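Local coordinates for protein putative aminooxidase (Propionibacterium acnes, PDB 2BA9) that isomerises polyunsaturated fatty acids, producing conjugated linoleic acid, with bound flavin-adenine dinucleotide, at residues P49-R54 / K361-Q366; T227-E232 / V236-T241; E257-Y262 / D267-Y272; M282-L287 / Q346-D351. All coordinates share one frame; numbering follows the deposited sequence.

Two pairs of contacts flank the FAD. Interactions 1 and 4, with centres about 13 Å apart, meet at neighbouring strands 277-288 and 359-373 of the seven-stranded mixed sheet; helix 341-355, used by interaction 4, leads straight into strand 359-373. Interactions 2 and 3, with centres about 15 Å apart, touch near the adenine end of the cofactor, through the salt bridge R231-E269 and the backbone bond between I229 and Y262. Centres of interactions 2 and 4 lie about 40 Å apart. Along the chain, 2, 3 and 4 follow in that order, all inside the loop that interaction 1 closes, so parts distant in sequence come to the two ends of the cofactor, with Y262 and V283 in its pocket.

Interaction 1 of 4, residues P49-R54 / K361-Q366; sequences PNYHGR and KIIEEQ
A tight two-residue hairpin lies beside the edge strand of the mixed sheet here, with Y51 against I363 and P49 against E364. The two backbones stay well apart, the nearest CA pairs being Y51 CA to I363 CA at 9.7 Å and P49 CA to E364 CA at 9.8 Å, and the surface contact rests on these two pairs. I363 reaches out with its terminal methyl: CD1 comes to 3.7 Å from CD1 of Y51, at one side of the ring and at a slant. Its CG1 sits between the backbone N and the carbonyl carbon (chi1 69°), which sends the ethyl arm toward the hairpin. Beside it, the extended side chain of E364 brings OE1 to 3.6 Å from CG of P49, a plain van der Waals touch on the proline ring. That same OE1 is hydrogen-bonded to the hydroxyl of Y56.

The hairpin itself is a type I' turn from Y51 to R54, closed by Y51 N to R54 O at 2.8 Å and the longer R54 N to Y51 O at 3.3 Å. H52 folds back, and CZ of Y51 lies 3.8 Å above the centre of its ring. On the other segment, I363 and E364 both bond through their backbones to A285, consistent with a bulge in strand 359-373. The whole is a type I' beta hairpin touching the outermost strand 359-373 through two side-chain pairs.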
# COMPACT_ATOMS: atom_id res chain seq x y z
N PRO A 49 -0.38 -15.07 -8.05
CA PRO A 49 0.04 -16.35 -8.63
C PRO A 49 -1.09 -17.36 -8.83
O PRO A 49 -2.19 -17.19 -8.33
CB PRO A 49 1.06 -16.88 -7.62
CG PRO A 49 1.23 -15.82 -6.57
CD PRO A 49 0.01 -14.97 -6.63
N ASN A 50 -0.75 -18.43 -9.54
CA ASN A 50 -1.71 -19.43 -9.95
C ASN A 50 -1.70 -20.64 -9.02
O ASN A 50 -0.66 -21.02 -8.47
CB ASN A 50 -1.42 -19.91 -11.38
CG ASN A 50 -1.49 -18.81 -12.41
OD1 ASN A 50 -2.52 -18.61 -13.05
ND2 ASN A 50 -0.38 -18.10 -12.61
N TYR A 51 -2.87 -21.24 -8.85
CA TYR A 51 -3.01 -22.52 -8.16
C TYR A 51 -4.30 -23.18 -8.63
O TYR A 51 -5.35 -22.59 -8.51
CB TYR A 51 -3.06 -22.33 -6.64
CG TYR A 51 -3.08 -23.66 -5.88
CD1 TYR A 51 -1.94 -24.46 -5.82
CD2 TYR A 51 -4.22 -24.10 -5.23
CE1 TYR A 51 -1.94 -25.66 -5.13
CE2 TYR A 51 -4.23 -25.33 -4.52
CZ TYR A 51 -3.08 -26.10 -4.49
OH TYR A 51 -3.04 -27.30 -3.81
N HIS A 52 -4.19 -24.41 -9.13
CA HIS A 52 -5.32 -25.19 -9.62
C HIS A 52 -6.24 -24.39 -10.55
O HIS A 52 -7.45 -24.30 -10.32
CB HIS A 52 -6.11 -25.79 -8.44
CG HIS A 52 -5.45 -26.97 -7.79
ND1 HIS A 52 -6.09 -27.75 -6.84
CD2 HIS A 52 -4.23 -27.52 -7.97
CE1 HIS A 52 -5.27 -28.71 -6.44
NE2 HIS A 52 -4.14 -28.60 -7.12
N GLY A 53 -5.66 -23.78 -11.59
CA GLY A 53 -6.44 -23.15 -12.65
C GLY A 53 -6.97 -21.75 -12.37
O GLY A 53 -7.66 -21.17 -13.21
N ARG A 54 -6.68 -21.21 -11.19
CA ARG A 54 -7.18 -19.89 -10.81
C ARG A 54 -6.09 -19.16 -10.04
O ARG A 54 -5.15 -19.78 -9.54
CB ARG A 54 -8.45 -19.99 -9.94
CG ARG A 54 -9.63 -20.69 -10.64
CD ARG A 54 -10.98 -20.43 -9.98
NE ARG A 54 -11.29 -21.42 -8.96
CZ ARG A 54 -12.50 -21.60 -8.40
NH1 ARG A 54 -13.54 -20.86 -8.77
NH2 ARG A 54 -12.65 -22.54 -7.48
N LYS A 361 -1.33 -27.11 4.93
CA LYS A 361 -0.14 -26.72 4.21
C LYS A 361 -0.08 -25.22 3.97
O LYS A 361 -1.08 -24.61 3.70
CB LYS A 361 -0.14 -27.43 2.86
CG LYS A 361 1.23 -27.54 2.24
CD LYS A 361 2.05 -28.66 2.87
CE LYS A 361 1.57 -30.06 2.43
NZ LYS A 361 0.98 -30.11 1.08
N ILE A 362 1.14 -24.66 4.06
CA ILE A 362 1.45 -23.31 3.57
C ILE A 362 2.30 -23.49 2.31
O ILE A 362 3.46 -23.95 2.39
CB ILE A 362 2.26 -22.45 4.58
CG1 ILE A 362 1.51 -22.28 5.91
CG2 ILE A 362 2.52 -21.08 4.00
CD1 ILE A 362 2.43 -21.93 7.09
N ILE A 363 1.73 -23.14 1.16
CA ILE A 363 2.40 -23.36 -0.13
C ILE A 363 3.25 -22.14 -0.54
O ILE A 363 4.17 -22.28 -1.34
CB ILE A 363 1.40 -23.75 -1.28
CG1 ILE A 363 0.49 -22.57 -1.66
CG2 ILE A 363 0.56 -24.99 -0.87
CD1 ILE A 363 -0.14 -22.68 -3.06
N GLU A 364 2.94 -20.97 0.01
CA GLU A 364 3.72 -19.75 -0.22
C GLU A 364 3.67 -18.78 0.97
O GLU A 364 2.63 -18.55 1.57
CB GLU A 364 3.24 -19.04 -1.49
CG GLU A 364 4.22 -18.02 -2.03
CD GLU A 364 3.73 -17.25 -3.27
OE1 GLU A 364 2.75 -17.67 -3.93
OE2 GLU A 364 4.34 -16.21 -3.58
N GLU A 365 4.83 -18.20 1.27
CA GLU A 365 4.96 -17.18 2.30
C GLU A 365 5.77 -16.01 1.79
O GLU A 365 6.79 -16.21 1.11
CB GLU A 365 5.66 -17.73 3.53
CG GLU A 365 5.56 -16.82 4.71
CD GLU A 365 6.23 -17.38 5.91
OE1 GLU A 365 7.47 -17.26 5.98
OE2 GLU A 365 5.52 -17.96 6.77
N GLN A 366 5.32 -14.81 2.12
CA GLN A 366 6.02 -13.59 1.77
C GLN A 366 5.94 -12.58 2.89
O GLN A 366 4.84 -12.28 3.34
CB GLN A 366 5.37 -12.96 0.53
CG GLN A 366 6.07 -11.71 0.03
CD GLN A 366 7.36 -12.00 -0.66
OE1 GLN A 366 7.40 -12.74 -1.64
NE2 GLN A 366 8.43 -11.39 -0.17

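Interaction 2 of 4, residues T227-E232 / V236-T241; sequences TRITRE and VHIHTT
The carbonyl oxygen of H239 is gripped three times by T227 and R228. T227 N comes to H239 O at 2.7 Å in the carbonyl plane, while R228 N reaches the same H239 O at 3.2 Å, tilted somewhat from that plane. The third donor, T227 OG1, stands well above the plane, 3.2 Å from H239 O; a chi1 of 62° swings the hydroxyl over there. Next along the strands, H239 N returns a bond to R228 O at 2.7 Å, and T230 and H237 exchange a reciprocal pair.

Two residues, T227 and R228, thus face one, H239: a classic beta bulge in an antiparallel hairpin, strands 227-230 and 236-240. On the face carrying R228, T230, H237 and H239, the imidazole of H239 turns an edge to R228 O, its CD2 3.3 Å from that oxygen, and to T230 OG1. H237 CD2 lies over one face of the H239 ring, 3.6 Å above its plane and toward the rim. T230 OG1 donates to E232 OE1 at 2.9 Å.

I229 and I238 form a non-hydrogen-bonded pair on the other face, where I229 CG2 meets V236 CG1 at 4.0 Å. Farther out, L250 and F259 pack on I229, and salt bridges to D264 and E269 hold the guanidinium of R231.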
# COMPACT_ATOMS: atom_id res chain seq x y z
N THR A 227 23.39 -1.54 -10.13
CA THR A 227 24.44 -1.55 -9.12
C THR A 227 24.90 -0.15 -8.73
O THR A 227 25.47 0.03 -7.65
CB THR A 227 25.63 -2.36 -9.60
OG1 THR A 227 26.17 -1.75 -10.79
CG2 THR A 227 25.21 -3.80 -9.91
N ARG A 228 24.66 0.83 -9.60
CA ARG A 228 25.14 2.19 -9.39
C ARG A 228 24.33 3.23 -10.17
O ARG A 228 24.05 3.04 -11.35
CB ARG A 228 26.63 2.27 -9.78
CG ARG A 228 27.38 3.48 -9.22
CD ARG A 228 28.88 3.20 -9.09
NE ARG A 228 29.15 1.86 -8.55
CZ ARG A 228 29.70 0.84 -9.24
NH1 ARG A 228 30.11 0.98 -10.51
NH2 ARG A 228 29.87 -0.34 -8.63
N ILE A 229 23.94 4.31 -9.50
CA ILE A 229 23.41 5.51 -10.16
C ILE A 229 24.19 6.72 -9.67
O ILE A 229 24.28 6.96 -8.46
CB ILE A 229 21.90 5.74 -9.90
CG1 ILE A 229 21.07 4.57 -10.46
CG2 ILE A 229 21.45 7.06 -10.51
CD1 ILE A 229 19.57 4.68 -10.21
N THR A 230 24.75 7.47 -10.62
CA THR A 230 25.46 8.72 -10.35
C THR A 230 24.85 9.83 -11.21
O THR A 230 24.39 9.59 -12.33
CB THR A 230 26.96 8.60 -10.65
OG1 THR A 230 27.14 8.19 -12.01
CG2 THR A 230 27.60 7.58 -9.72
N ARG A 231 24.85 11.05 -10.68
CA ARG A 231 24.11 12.14 -11.30
C ARG A 231 24.96 13.40 -11.40
O ARG A 231 24.75 14.36 -10.67
CB ARG A 231 22.84 12.43 -10.51
CG ARG A 231 21.78 11.36 -10.66
CD ARG A 231 20.82 11.38 -9.50
NE ARG A 231 21.49 11.07 -8.23
CZ ARG A 231 20.98 11.31 -7.02
NH1 ARG A 231 21.66 10.98 -5.93
NH2 ARG A 231 19.79 11.89 -6.89
N GLU A 232 25.90 13.38 -12.34
CA GLU A 232 26.79 14.51 -12.55
C GLU A 232 26.54 15.16 -13.91
O GLU A 232 25.87 14.58 -14.77
CB GLU A 232 28.26 14.07 -12.46
CG GLU A 232 28.53 12.89 -11.54
CD GLU A 232 28.64 11.58 -12.31
OE1 GLU A 232 27.59 10.95 -12.61
OE2 GLU A 232 29.78 11.18 -12.63
N VAL A 236 21.87 11.60 -15.71
CA VAL A 236 21.73 10.44 -14.85
C VAL A 236 22.40 9.25 -15.52
O VAL A 236 21.95 8.78 -16.57
CB VAL A 236 20.25 10.08 -14.61
CG1 VAL A 236 20.15 8.79 -13.83
CG2 VAL A 236 19.53 11.20 -13.88
N HIS A 237 23.48 8.76 -14.92
CA HIS A 237 24.12 7.54 -15.42
C HIS A 237 23.78 6.36 -14.53
O HIS A 237 24.04 6.39 -13.33
CB HIS A 237 25.63 7.68 -15.56
CG HIS A 237 26.18 6.89 -16.71
ND1 HIS A 237 26.94 7.45 -17.71
CD2 HIS A 237 26.03 5.58 -17.03
CE1 HIS A 237 27.26 6.52 -18.59
NE2 HIS A 237 26.72 5.38 -18.20
N ILE A 238 23.20 5.33 -15.15
CA ILE A 238 22.75 4.13 -14.48
C ILE A 238 23.68 3.02 -14.88
O ILE A 238 23.97 2.86 -16.06
CB ILE A 238 21.32 3.74 -14.91
CG1 ILE A 238 20.31 4.84 -14.59
CG2 ILE A 238 20.88 2.45 -14.23
CD1 ILE A 238 20.32 6.00 -15.60
N HIS A 239 24.16 2.25 -13.89
CA HIS A 239 25.03 1.10 -14.13
C HIS A 239 24.36 -0.19 -13.66
O HIS A 239 23.95 -0.29 -12.51
CB HIS A 239 26.36 1.27 -13.40
CG HIS A 239 27.00 2.60 -13.64
ND1 HIS A 239 27.94 2.81 -14.62
CD2 HIS A 239 26.83 3.80 -13.02
CE1 HIS A 239 28.32 4.08 -14.61
NE2 HIS A 239 27.66 4.70 -13.64
N THR A 240 24.26 -1.16 -14.55
CA THR A 240 23.71 -2.46 -14.23
C THR A 240 24.77 -3.53 -14.41
O THR A 240 25.94 -3.23 -14.63
CB THR A 240 22.45 -2.79 -15.10
OG1 THR A 240 22.84 -3.10 -16.45
CG2 THR A 240 21.48 -1.62 -15.09
N THR A 241 24.35 -4.79 -14.31
CA THR A 241 25.23 -5.93 -14.49
C THR A 241 25.58 -6.15 -15.97
O THR A 241 26.69 -6.58 -16.30
CB THR A 241 24.60 -7.19 -13.86
OG1 THR A 241 23.19 -7.22 -14.13
CG2 THR A 241 24.82 -7.19 -12.34

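Interaction 3 of 4, residues E257-Y262 / D267-Y272; sequences EKFLDY and DDEREY. With FAD (flavin-adenine dinucleotide), chain D.
OD1 of D267 is held by both terminal nitrogens of R270, NH2 at 3.0 Å and NH1 at 3.1 Å. The guanidinium comes end-on with that oxygen close to its plane; NH1 lies on the anti lone pair of OD1, while NH2 meets OD1 from above the carboxylate plane. This salt bridge, one turn along helix 267-273, holds the end of the bent arginine chain next to its own helix.

Across the contact the work is apolar. L260 pushes its two methyls against the helix backbone: CD2 sits 3.4 Å from R270 N, and touches the carbonyl carbon of E269 nearly as closely, while CD1 reaches the CA of R270 at 3.9 Å. The CG methylene of R270 and the CB of E269 finish the seat for that leucine.

Beside it, OE2 of E269 approaches the edge of the F259 ring, 4.0 Å from CE2, with carboxylate and ring planes 80° apart. Both oxygens of this buried acid have partners: OE2 bonds to the hydroxyl of Y398 and OE1 makes a salt bridge to R231. These bonds fix the carboxylate at the phenyl rim.

From F259 the chain passes on to Y262, where the carbonyl oxygen of F259 lies 3.9 Å above the centre of the tyrosine ring. The hydroxyl of Y262 then comes within 3.4 Å of N6A of the cofactor, a close approach rather than a hydrogen bond. Through Y262, a residue of the FAD pocket, the short helical turn 257-259 and helix 267-273 are placed beside the adenine end of the cofactor, in a Rossmann-type flavoprotein fold.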
# COMPACT_ATOMS: atom_id res chain seq x y z
N GLU A 257 15.15 4.80 0.95
CA GLU A 257 16.23 4.50 1.88
C GLU A 257 17.19 3.45 1.30
O GLU A 257 18.38 3.47 1.61
CB GLU A 257 15.67 4.07 3.26
CG GLU A 257 15.20 2.63 3.42
CD GLU A 257 13.82 2.38 2.83
OE1 GLU A 257 13.72 2.35 1.59
OE2 GLU A 257 12.86 2.19 3.60
N LYS A 258 16.67 2.53 0.49
CA LYS A 258 17.49 1.49 -0.15
C LYS A 258 18.31 2.05 -1.31
O LYS A 258 19.42 1.57 -1.59
CB LYS A 258 16.62 0.35 -0.64
CG LYS A 258 15.81 -0.32 0.49
CD LYS A 258 15.55 -1.80 0.19
CE LYS A 258 15.00 -2.54 1.41
NZ LYS A 258 13.54 -2.57 1.38
N PHE A 259 17.72 3.04 -1.99
CA PHE A 259 18.34 3.81 -3.08
C PHE A 259 19.62 4.49 -2.62
O PHE A 259 20.56 4.65 -3.40
CB PHE A 259 17.32 4.84 -3.61
CG PHE A 259 17.90 5.89 -4.52
CD1 PHE A 259 18.14 5.62 -5.86
CD2 PHE A 259 18.18 7.17 -4.04
CE1 PHE A 259 18.67 6.61 -6.71
CE2 PHE A 259 18.70 8.15 -4.88
CZ PHE A 259 18.94 7.86 -6.22
N LEU A 260 19.66 4.86 -1.34
CA LEU A 260 20.86 5.44 -0.75
C LEU A 260 22.07 4.55 -0.93
O LEU A 260 23.19 5.03 -1.12
CB LEU A 260 20.66 5.68 0.75
CG LEU A 260 19.64 6.72 1.21
CD1 LEU A 260 19.57 6.71 2.73
CD2 LEU A 260 20.01 8.11 0.67
N ASP A 261 21.84 3.24 -0.85
CA ASP A 261 22.93 2.26 -0.87
C ASP A 261 23.57 2.02 -2.25
O ASP A 261 24.61 1.37 -2.32
CB ASP A 261 22.44 0.91 -0.31
CG ASP A 261 22.01 0.98 1.15
OD1 ASP A 261 22.38 1.94 1.86
OD2 ASP A 261 21.28 0.05 1.57
N TYR A 262 22.96 2.52 -3.32
CA TYR A 262 23.53 2.34 -4.67
C TYR A 262 23.54 3.62 -5.53
O TYR A 262 23.61 3.57 -6.76
CB TYR A 262 22.82 1.19 -5.41
CG TYR A 262 21.33 1.37 -5.63
CD1 TYR A 262 20.85 2.03 -6.76
CD2 TYR A 262 20.41 0.86 -4.73
CE1 TYR A 262 19.49 2.19 -6.97
CE2 TYR A 262 19.06 1.00 -4.93
CZ TYR A 262 18.59 1.67 -6.05
OH TYR A 262 17.24 1.82 -6.25
N ASP A 267 23.55 14.89 0.85
CA ASP A 267 23.40 15.04 2.30
C ASP A 267 21.94 14.94 2.74
O ASP A 267 21.64 14.35 3.79
CB ASP A 267 23.99 16.39 2.76
CG ASP A 267 25.50 16.38 2.86
OD1 ASP A 267 26.07 15.29 3.04
OD2 ASP A 267 26.14 17.47 2.79
N ASP A 268 21.05 15.52 1.94
CA ASP A 268 19.63 15.58 2.25
C ASP A 268 18.94 14.24 2.02
O ASP A 268 18.07 13.84 2.78
CB ASP A 268 18.95 16.66 1.41
CG ASP A 268 19.25 18.06 1.91
OD1 ASP A 268 19.62 18.24 3.08
OD2 ASP A 268 19.11 19.01 1.11
N GLU A 269 19.35 13.56 0.96
CA GLU A 269 18.82 12.25 0.66
C GLU A 269 19.17 11.29 1.78
O GLU A 269 18.27 10.68 2.36
CB GLU A 269 19.31 11.77 -0.71
CG GLU A 269 18.67 12.54 -1.86
CD GLU A 269 19.17 12.11 -3.23
OE1 GLU A 269 20.39 11.87 -3.38
OE2 GLU A 269 18.33 12.04 -4.16
N ARG A 270 20.45 11.18 2.12
CA ARG A 270 20.86 10.36 3.28
C ARG A 270 20.08 10.73 4.54
O ARG A 270 19.42 9.89 5.13
CB ARG A 270 22.37 10.48 3.55
CG ARG A 270 23.19 9.38 2.91
CD ARG A 270 24.67 9.65 2.99
NE ARG A 270 25.08 10.70 2.06
CZ ARG A 270 25.56 11.91 2.38
NH1 ARG A 270 25.72 12.28 3.66
NH2 ARG A 270 25.89 12.75 1.41
N GLU A 271 20.14 12.00 4.92
CA GLU A 271 19.50 12.48 6.16
C GLU A 271 18.01 12.20 6.24
O GLU A 271 17.52 11.76 7.28
CB GLU A 271 19.71 13.99 6.33
CG GLU A 271 19.29 14.49 7.71
CD GLU A 271 19.30 15.99 7.83
OE1 GLU A 271 19.80 16.66 6.89
OE2 GLU A 271 18.78 16.50 8.85
N TYR A 272 17.30 12.48 5.16
CA TYR A 272 15.84 12.34 5.16
C TYR A 272 15.35 10.94 4.79
O TYR A 272 14.45 10.41 5.44
CB TYR A 272 15.18 13.44 4.30
CG TYR A 272 15.18 14.74 5.08
CD1 TYR A 272 16.33 15.49 5.23
CD2 TYR A 272 14.03 15.16 5.76
CE1 TYR A 272 16.35 16.66 5.98
CE2 TYR A 272 14.03 16.31 6.51
CZ TYR A 272 15.19 17.06 6.62
OH TYR A 272 15.20 18.21 7.38
PA FAD D . 5.48 -1.86 -5.26
O1A FAD D . 4.12 -2.43 -5.50
O2A FAD D . 6.24 -2.41 -4.06
O5B FAD D . 6.40 -2.16 -6.54
C5B FAD D . 7.71 -1.66 -6.53
C4B FAD D . 8.49 -2.23 -7.69
O4B FAD D . 9.80 -1.68 -7.68
C3B FAD D . 8.60 -3.75 -7.62
O3B FAD D . 8.17 -4.33 -8.83
C2B FAD D . 10.07 -3.99 -7.33
O2B FAD D . 10.53 -5.26 -7.80
C1B FAD D . 10.71 -2.72 -7.93
N9A FAD D . 12.03 -2.48 -7.33
C8A FAD D . 12.34 -2.38 -5.99
N7A FAD D . 13.68 -2.18 -5.87
C5A FAD D . 14.23 -2.15 -7.11
C6A FAD D . 15.55 -1.99 -7.58
N6A FAD D . 16.49 -1.44 -6.75
N1A FAD D . 15.77 -1.98 -8.96
C2A FAD D . 14.74 -2.19 -9.86
N3A FAD D . 13.44 -2.34 -9.38
C4A FAD D . 13.19 -2.35 -8.04
N1 FAD D . -3.41 -1.71 -2.15
C2 FAD D . -4.70 -1.27 -2.34
O2 FAD D . -4.91 -0.27 -3.03
N3 FAD D . -5.75 -1.93 -1.73
C4 FAD D . -5.50 -3.05 -0.96
O4 FAD D . -6.47 -3.63 -0.44
C4X FAD D . -4.19 -3.50 -0.78
N5 FAD D . -3.91 -4.61 0.01
C5X FAD D . -2.64 -5.16 0.06
C6 FAD D . -2.42 -6.35 0.74
C7 FAD D . -1.14 -6.92 0.75
C7M FAD D . -0.94 -8.21 1.49
C8 FAD D . -0.10 -6.28 0.09
C8M FAD D . 1.29 -6.84 0.07
C9 FAD D . -0.33 -5.09 -0.59
C9A FAD D . -1.60 -4.51 -0.60
N10 FAD D . -1.86 -3.29 -1.26
C10 FAD D . -3.15 -2.83 -1.40
C1' FAD D . -0.76 -2.31 -1.51
C2' FAD D . -0.38 -2.25 -2.99
O2' FAD D . -0.18 -3.55 -3.54
C3' FAD D . 0.89 -1.41 -3.09
O3' FAD D . 0.69 -0.18 -2.40
C4' FAD D . 1.26 -1.17 -4.55
O4' FAD D . 1.72 -2.37 -5.16
C5' FAD D . 2.31 -0.07 -4.60
O5' FAD D . 2.90 -0.03 -5.87
P FAD D . 4.38 0.61 -6.05
O1P FAD D . 4.83 0.49 -7.50
O2P FAD D . 4.32 2.03 -5.59
O3P FAD D . 5.37 -0.27 -5.15

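Interaction 4 of 4, residues M282-L287 / Q346-D351; sequences MVDACL and QMVLDD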
# COMPACT_ATOMS: atom_id res chain seq x y z
N MET A 282 3.35 -9.96 6.66
CA MET A 282 3.56 -11.33 6.20
C MET A 282 2.27 -12.01 5.80
O MET A 282 1.29 -12.05 6.55
CB MET A 282 4.26 -12.17 7.27
CG MET A 282 4.61 -13.57 6.82
SD MET A 282 5.88 -14.37 7.83
CE MET A 282 4.89 -15.43 8.87
N VAL A 283 2.28 -12.55 4.59
CA VAL A 283 1.16 -13.27 4.03
C VAL A 283 1.57 -14.72 3.90
O VAL A 283 2.69 -15.01 3.47
CB VAL A 283 0.77 -12.72 2.66
CG1 VAL A 283 -0.47 -13.45 2.10
CG2 VAL A 283 0.54 -11.21 2.74
N ASP A 284 0.68 -15.62 4.29
CA ASP A 284 0.86 -17.04 4.09
C ASP A 284 -0.33 -17.55 3.31
O ASP A 284 -1.47 -17.30 3.71
CB ASP A 284 0.94 -17.77 5.42
CG ASP A 284 2.24 -17.54 6.14
OD1 ASP A 284 3.07 -18.46 6.13
OD2 ASP A 284 2.41 -16.45 6.73
N ALA A 285 -0.06 -18.24 2.21
CA ALA A 285 -1.10 -18.87 1.39
C ALA A 285 -1.27 -20.30 1.88
O ALA A 285 -0.32 -21.07 1.84
CB ALA A 285 -0.73 -18.84 -0.12
N CYS A 286 -2.48 -20.62 2.34
CA CYS A 286 -2.76 -21.85 3.09
C CYS A 286 -3.79 -22.75 2.41
O CYS A 286 -4.77 -22.27 1.88
CB CYS A 286 -3.28 -21.50 4.49
SG CYS A 286 -2.17 -20.51 5.50
N LEU A 287 -3.52 -24.05 2.40
CA LEU A 287 -4.54 -25.07 2.23
C LEU A 287 -5.04 -25.35 3.64
O LEU A 287 -4.25 -25.54 4.55
CB LEU A 287 -3.98 -26.34 1.59
CG LEU A 287 -3.36 -26.13 0.20
CD1 LEU A 287 -2.87 -27.46 -0.43
CD2 LEU A 287 -4.36 -25.45 -0.69
N GLN A 346 4.43 -20.04 13.19
CA GLN A 346 3.79 -20.93 14.17
C GLN A 346 2.45 -20.36 14.65
O GLN A 346 1.49 -21.10 14.86
CB GLN A 346 4.71 -21.24 15.36
CG GLN A 346 4.18 -22.34 16.31
CD GLN A 346 3.95 -23.68 15.62
OE1 GLN A 346 4.78 -24.13 14.82
NE2 GLN A 346 2.85 -24.34 15.96
N MET A 347 2.37 -19.04 14.80
CA MET A 347 1.11 -18.39 15.15
C MET A 347 0.06 -18.53 14.06
O MET A 347 -1.13 -18.60 14.36
CB MET A 347 1.32 -16.92 15.51
CG MET A 347 1.83 -16.74 16.92
SD MET A 347 1.98 -15.04 17.45
CE MET A 347 3.65 -14.70 16.85
N VAL A 348 0.48 -18.57 12.80
CA VAL A 348 -0.43 -18.86 11.70
C VAL A 348 -1.06 -20.25 11.95
O VAL A 348 -2.29 -20.43 11.89
CB VAL A 348 0.29 -18.85 10.33
CG1 VAL A 348 -0.65 -19.28 9.21
CG2 VAL A 348 0.85 -17.48 10.01
N LEU A 349 -0.23 -21.23 12.24
CA LEU A 349 -0.77 -22.57 12.51
C LEU A 349 -1.69 -22.52 13.74
O LEU A 349 -2.83 -22.95 13.67
CB LEU A 349 0.35 -23.58 12.73
CG LEU A 349 1.41 -23.64 11.62
CD1 LEU A 349 2.31 -24.85 11.82
CD2 LEU A 349 0.74 -23.65 10.26
N ASP A 350 -1.20 -21.94 14.83
CA ASP A 350 -1.92 -21.98 16.10
C ASP A 350 -3.19 -21.13 16.07
O ASP A 350 -4.23 -21.55 16.60
CB ASP A 350 -1.02 -21.52 17.27
CG ASP A 350 0.20 -22.40 17.47
OD1 ASP A 350 0.24 -23.54 16.99
OD2 ASP A 350 1.14 -21.94 18.14
N ASP A 351 -3.12 -19.95 15.47
CA ASP A 351 -4.31 -19.07 15.34
C ASP A 351 -5.41 -19.70 14.47
O ASP A 351 -6.57 -19.74 14.86
CB ASP A 351 -3.95 -17.68 14.79
CG ASP A 351 -3.30 -16.76 15.84
OD1 ASP A 351 -3.30 -17.07 17.06
OD2 ASP A 351 -2.80 -15.68 15.44
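Van der Waals contact comes first: V348, on helix 341-355, sets one methyl against D284 and the other against C286, alternate residues of strand 277-288. CG2 of V348 lies 3.8 Å from OD2 of D284, the two side chains crossing obliquely, and CG1 of V348 stands 4.2 Å from SG of C286. With chi1 at 175°, CG1 is anti to the backbone N, and the two branches spread along the strand. T327 and L329 of the next strand cover the same valine, so the helix packs across the sheet rather than on a single strand.

Side chains alternate in the usual strand fashion. M282, D284 and C286 point to the helix, and V283 points away from it and touches the FAD.

Among polar bonds on the helix, NE2 of Q346 donates to OD1 of D350 at 2.9 Å, approaching on the syn side but 34° out of the carboxylate plane. D351 bonds outward through OD2, to H309 and V310.

Like charges come close on the strand side: D284 OD2 lies against a valine methyl, while OD1 faces OE2 of E365 on the adjoining strand. The buried carboxylate of D284 and that of E365 may share a proton, with one pKa probably raised, although R345 also pairs with E365 OE1.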